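Local structure of racemase, putative (Roseobacter denitrificans, 3TCS) at residues 269-280 with 296-307. The protein probably acts as a magnesium-dependent racemase or hydro-lyase of the mandelate racemase branch of the enolase superfamily, and binds D-alanine beside its metal. Residues are numbered along the deposited sequence; the frame is centred on the assembly and turned at random.
Sequences IDMRAVDIVQPD and MARAAGLPVTPH. With DAL (D-alanine), chain L.
The backbones meet at a single parallel bridge between V277 and V304: V277 N gives a hydrogen bond to P303 O (3.2 Å), and V277 O takes one from T305 N (3.0 Å). Further along, H307 N bonds to P279 O. Behind this bridge, I269 pushes CD1 against M296 CB (3.5 Å) and CG2 against A300 CB, while V277 CG2 meets both A297 CB and V304 CG2. L302 packs CD2 against V274 O; its CD1 lies with A300 CB over one face of the R272 guanidinium, whose NH1 is tied at its edge to I269 O (2.8 Å). At the other end, with CG anti to the backbone N (chi1 163°), H307 donates from ND1 to the anti lone pair of D280 OD2 (2.7 Å), within the ring plane although the carboxylate is turned 47° from it. That bond helps set the imidazole's rotation, with H307 CD2 3.1 Å from the D-alanine N. A leucine in place of H307 would probably leave D280 OD2 without its donor and lose the ring edge facing D-alanine. Each segment leads from an outer helix, 262-270 or 287-300, back into the TIM barrel; strand 276-277 pairs with 252-255, and P306 rests on helix 314-322.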
loop_
_atom_site.group_PDB
_atom_site.type_symbol
_atom_site.label_atom_id
_atom_site.label_comp_id
_atom_site.label_asym_id
_atom_site.label_seq_id
_atom_site.Cartn_x
_atom_site.Cartn_y
_atom_site.Cartn_z
ATOM N N ILE B 269 16.431 -8.141 -2.731
ATOM C CA ILE B 269 17.366 -9.221 -2.451
ATOM C C ILE B 269 18.140 -9.652 -3.695
ATOM O O ILE B 269 19.357 -9.840 -3.636
ATOM C CB ILE B 269 16.617 -10.414 -1.807
ATOM C CG1 ILE B 269 16.123 -9.984 -0.415
ATOM C CG2 ILE B 269 17.533 -11.632 -1.705
ATOM C CD1 ILE B 269 15.265 -11.009 0.310
ATOM N N ASP B 270 17.447 -9.782 -4.821
ATOM C CA ASP B 270 18.098 -10.173 -6.068
ATOM C C ASP B 270 19.212 -9.195 -6.449
ATOM O O ASP B 270 20.276 -9.609 -6.919
ATOM C CB ASP B 270 17.087 -10.223 -7.225
ATOM C CG ASP B 270 16.111 -11.387 -7.114
ATOM O OD1 ASP B 270 16.256 -12.227 -6.203
ATOM O OD2 ASP B 270 15.189 -11.461 -7.957
ATOM N N MET B 271 18.967 -7.900 -6.251
ATOM C CA MET B 271 19.952 -6.882 -6.604
ATOM C C MET B 271 20.973 -6.629 -5.498
ATOM O O MET B 271 21.895 -5.827 -5.667
ATOM C CB MET B 271 19.246 -5.568 -6.971
ATOM C CG MET B 271 18.634 -4.821 -5.791
ATOM S SD MET B 271 17.565 -3.444 -6.297
ATOM C CE MET B 271 18.781 -2.151 -6.624
ATOM N N ARG B 272 20.806 -7.323 -4.376
ATOM C CA ARG B 272 21.695 -7.183 -3.227
ATOM C C ARG B 272 21.804 -5.717 -2.801
ATOM O O ARG B 272 22.904 -5.194 -2.612
ATOM C CB ARG B 272 23.079 -7.735 -3.566
ATOM C CG ARG B 272 23.077 -9.195 -4.029
ATOM C CD ARG B 272 22.757 -10.160 -2.886
ATOM N NE ARG B 272 23.087 -11.542 -3.243
ATOM C CZ ARG B 272 22.293 -12.369 -3.915
ATOM N NH1 ARG B 272 21.086 -11.979 -4.312
ATOM N NH2 ARG B 272 22.721 -13.590 -4.215
ATOM N N ALA B 273 20.660 -5.061 -2.639
ATOM C CA ALA B 273 20.639 -3.653 -2.261
ATOM C C ALA B 273 21.128 -3.409 -0.834
ATOM O O ALA B 273 21.574 -2.312 -0.514
ATOM C CB ALA B 273 19.230 -3.078 -2.447
ATOM N N VAL B 274 21.025 -4.426 0.019
ATOM C CA VAL B 274 21.472 -4.326 1.406
ATOM C C VAL B 274 22.241 -5.593 1.778
ATOM O O VAL B 274 22.240 -6.570 1.026
ATOM C CB VAL B 274 20.279 -4.176 2.391
ATOM C CG1 VAL B 274 19.498 -2.902 2.088
ATOM C CG2 VAL B 274 19.372 -5.399 2.303
ATOM N N ASP B 275 22.890 -5.575 2.938
ATOM C CA ASP B 275 23.654 -6.726 3.411
ATOM C C ASP B 275 22.848 -7.571 4.396
ATOM O O ASP B 275 23.135 -8.752 4.595
ATOM C CB ASP B 275 24.930 -6.254 4.099
ATOM C CG ASP B 275 25.784 -5.403 3.194
ATOM O OD1 ASP B 275 26.288 -5.945 2.188
ATOM O OD2 ASP B 275 25.936 -4.195 3.481
ATOM N N ILE B 276 21.855 -6.946 5.022
ATOM C CA ILE B 276 21.001 -7.611 6.004
ATOM C C ILE B 276 19.566 -7.160 5.746
ATOM O O ILE B 276 19.317 -5.968 5.574
ATOM C CB ILE B 276 21.388 -7.201 7.451
ATOM C CG1 ILE B 276 22.862 -7.532 7.713
ATOM C CG2 ILE B 276 20.476 -7.901 8.456
ATOM C CD1 ILE B 276 23.365 -7.112 9.079
ATOM N N VAL B 277 18.632 -8.108 5.699
ATOM C CA VAL B 277 17.228 -7.771 5.466
ATOM C C VAL B 277 16.531 -7.621 6.807
ATOM O O VAL B 277 16.831 -8.357 7.750
ATOM C CB VAL B 277 16.526 -8.853 4.618
ATOM C CG1 VAL B 277 17.153 -8.893 3.228
ATOM C CG2 VAL B 277 16.645 -10.203 5.290
ATOM N N GLN B 278 15.600 -6.675 6.887
ATOM C CA GLN B 278 14.904 -6.388 8.134
ATOM C C GLN B 278 13.394 -6.289 8.051
ATOM O O GLN B 278 12.815 -5.231 8.297
ATOM C CB GLN B 278 15.446 -5.089 8.722
ATOM C CG GLN B 278 16.939 -5.112 8.953
ATOM C CD GLN B 278 17.409 -3.865 9.660
ATOM O OE1 GLN B 278 17.484 -2.789 9.061
ATOM N NE2 GLN B 278 17.709 -3.992 10.948
ATOM N N PRO B 279 12.728 -7.395 7.713
ATOM C CA PRO B 279 11.269 -7.354 7.625
ATOM C C PRO B 279 10.642 -7.150 9.005
ATOM O O PRO B 279 11.242 -7.510 10.022
ATOM C CB PRO B 279 10.927 -8.726 7.053
ATOM C CG PRO B 279 11.989 -9.605 7.662
ATOM C CD PRO B 279 13.240 -8.758 7.500
ATOM N N ASP B 280 9.459 -6.542 9.035
ATOM C CA ASP B 280 8.715 -6.379 10.280
ATOM C C ASP B 280 7.582 -7.386 10.079
ATOM O O ASP B 280 6.806 -7.275 9.135
ATOM C CB ASP B 280 8.156 -4.956 10.424
ATOM C CG ASP B 280 7.292 -4.792 11.677
ATOM O OD1 ASP B 280 6.178 -5.350 11.707
ATOM O OD2 ASP B 280 7.728 -4.116 12.635
ATOM N N MET B 296 13.898 -16.144 0.740
ATOM C CA MET B 296 14.554 -15.396 -0.337
ATOM C C MET B 296 15.959 -15.046 0.131
ATOM O O MET B 296 16.937 -15.208 -0.600
ATOM C CB MET B 296 13.832 -14.083 -0.632
ATOM C CG MET B 296 12.450 -14.193 -1.225
ATOM S SD MET B 296 11.757 -12.536 -1.407
ATOM C CE MET B 296 10.069 -12.934 -1.880
ATOM N N ALA B 297 16.038 -14.540 1.358
ATOM C CA ALA B 297 17.307 -14.145 1.953
ATOM C C ALA B 297 18.223 -15.342 2.165
ATOM O O ALA B 297 19.412 -15.288 1.840
ATOM C CB ALA B 297 17.063 -13.438 3.283
ATOM N N ARG B 298 17.666 -16.422 2.706
ATOM C CA ARG B 298 18.451 -17.621 2.972
ATOM C C ARG B 298 19.125 -18.138 1.702
ATOM O O ARG B 298 20.338 -18.373 1.682
ATOM C CB ARG B 298 17.569 -18.724 3.563
ATOM C CG ARG B 298 18.353 -19.946 4.040
ATOM C CD ARG B 298 17.507 -21.215 3.967
ATOM N NE ARG B 298 17.093 -21.493 2.592
ATOM C CZ ARG B 298 17.919 -21.844 1.611
ATOM N NH1 ARG B 298 19.220 -21.979 1.841
ATOM N NH2 ARG B 298 17.447 -22.044 0.388
ATOM N N ALA B 299 18.344 -18.309 0.640
ATOM C CA ALA B 299 18.893 -18.809 -0.618
ATOM C C ALA B 299 19.990 -17.894 -1.162
ATOM O O ALA B 299 20.921 -18.354 -1.826
ATOM C CB ALA B 299 17.774 -18.961 -1.653
ATOM N N ALA B 300 19.880 -16.602 -0.868
ATOM C CA ALA B 300 20.844 -15.612 -1.331
ATOM C C ALA B 300 22.044 -15.467 -0.395
ATOM O O ALA B 300 23.009 -14.780 -0.721
ATOM C CB ALA B 300 20.151 -14.267 -1.504
ATOM N N GLY B 301 21.977 -16.111 0.763
ATOM C CA GLY B 301 23.074 -16.039 1.709
ATOM C C GLY B 301 23.035 -14.829 2.621
ATOM O O GLY B 301 24.031 -14.520 3.276
ATOM N N LEU B 302 21.899 -14.138 2.669
ATOM C CA LEU B 302 21.772 -12.959 3.532
ATOM C C LEU B 302 21.115 -13.277 4.864
ATOM O O LEU B 302 20.181 -14.079 4.932
ATOM C CB LEU B 302 20.949 -11.862 2.861
ATOM C CG LEU B 302 21.563 -11.058 1.725
ATOM C CD1 LEU B 302 21.517 -11.869 0.454
ATOM C CD2 LEU B 302 20.792 -9.766 1.557
ATOM N N PRO B 303 21.592 -12.642 5.944
ATOM C CA PRO B 303 21.005 -12.887 7.260
ATOM C C PRO B 303 19.762 -12.022 7.431
ATOM O O PRO B 303 19.562 -11.047 6.694
ATOM C CB PRO B 303 22.125 -12.487 8.211
ATOM C CG PRO B 303 22.746 -11.333 7.498
ATOM C CD PRO B 303 22.810 -11.819 6.059
ATOM N N VAL B 304 18.937 -12.390 8.407
ATOM C CA VAL B 304 17.705 -11.682 8.708
ATOM C C VAL B 304 17.724 -11.129 10.135
ATOM O O VAL B 304 17.852 -11.876 11.105
ATOM C CB VAL B 304 16.484 -12.624 8.572
ATOM C CG1 VAL B 304 15.188 -11.854 8.849
ATOM C CG2 VAL B 304 16.459 -13.249 7.178
ATOM N N THR B 305 17.605 -9.813 10.253
ATOM C CA THR B 305 17.580 -9.142 11.550
ATOM C C THR B 305 16.304 -8.304 11.500
ATOM O O THR B 305 16.319 -7.123 11.145
ATOM C CB THR B 305 18.824 -8.258 11.726
ATOM O OG1 THR B 305 19.995 -9.091 11.660
ATOM C CG2 THR B 305 18.800 -7.536 13.081
ATOM N N PRO B 306 15.172 -8.923 11.860
ATOM C CA PRO B 306 13.872 -8.254 11.841
ATOM C C PRO B 306 13.742 -6.961 12.628
ATOM O O PRO B 306 14.482 -6.698 13.578
ATOM C CB PRO B 306 12.915 -9.328 12.367
ATOM C CG PRO B 306 13.620 -10.624 12.040
ATOM C CD PRO B 306 15.047 -10.294 12.386
ATOM N N HIS B 307 12.771 -6.164 12.210
ATOM C CA HIS B 307 12.451 -4.910 12.864
ATOM C C HIS B 307 11.272 -5.167 13.808
ATOM O O HIS B 307 10.294 -5.793 13.424
ATOM C CB HIS B 307 12.060 -3.863 11.813
ATOM C CG HIS B 307 11.325 -2.680 12.364
ATOM N ND1 HIS B 307 9.978 -2.708 12.658
ATOM C CD2 HIS B 307 11.746 -1.426 12.654
ATOM C CE1 HIS B 307 9.601 -1.521 13.101
ATOM N NE2 HIS B 307 10.655 -0.725 13.108
HETATM N N DAL L . 14.507 -0.069 13.295
HETATM C CA DAL L . 14.046 1.178 13.931
HETATM C CB DAL L . 13.218 0.870 15.171
HETATM C C DAL L . 13.212 1.954 12.969
HETATM O O DAL L . 13.675 2.316 11.936
#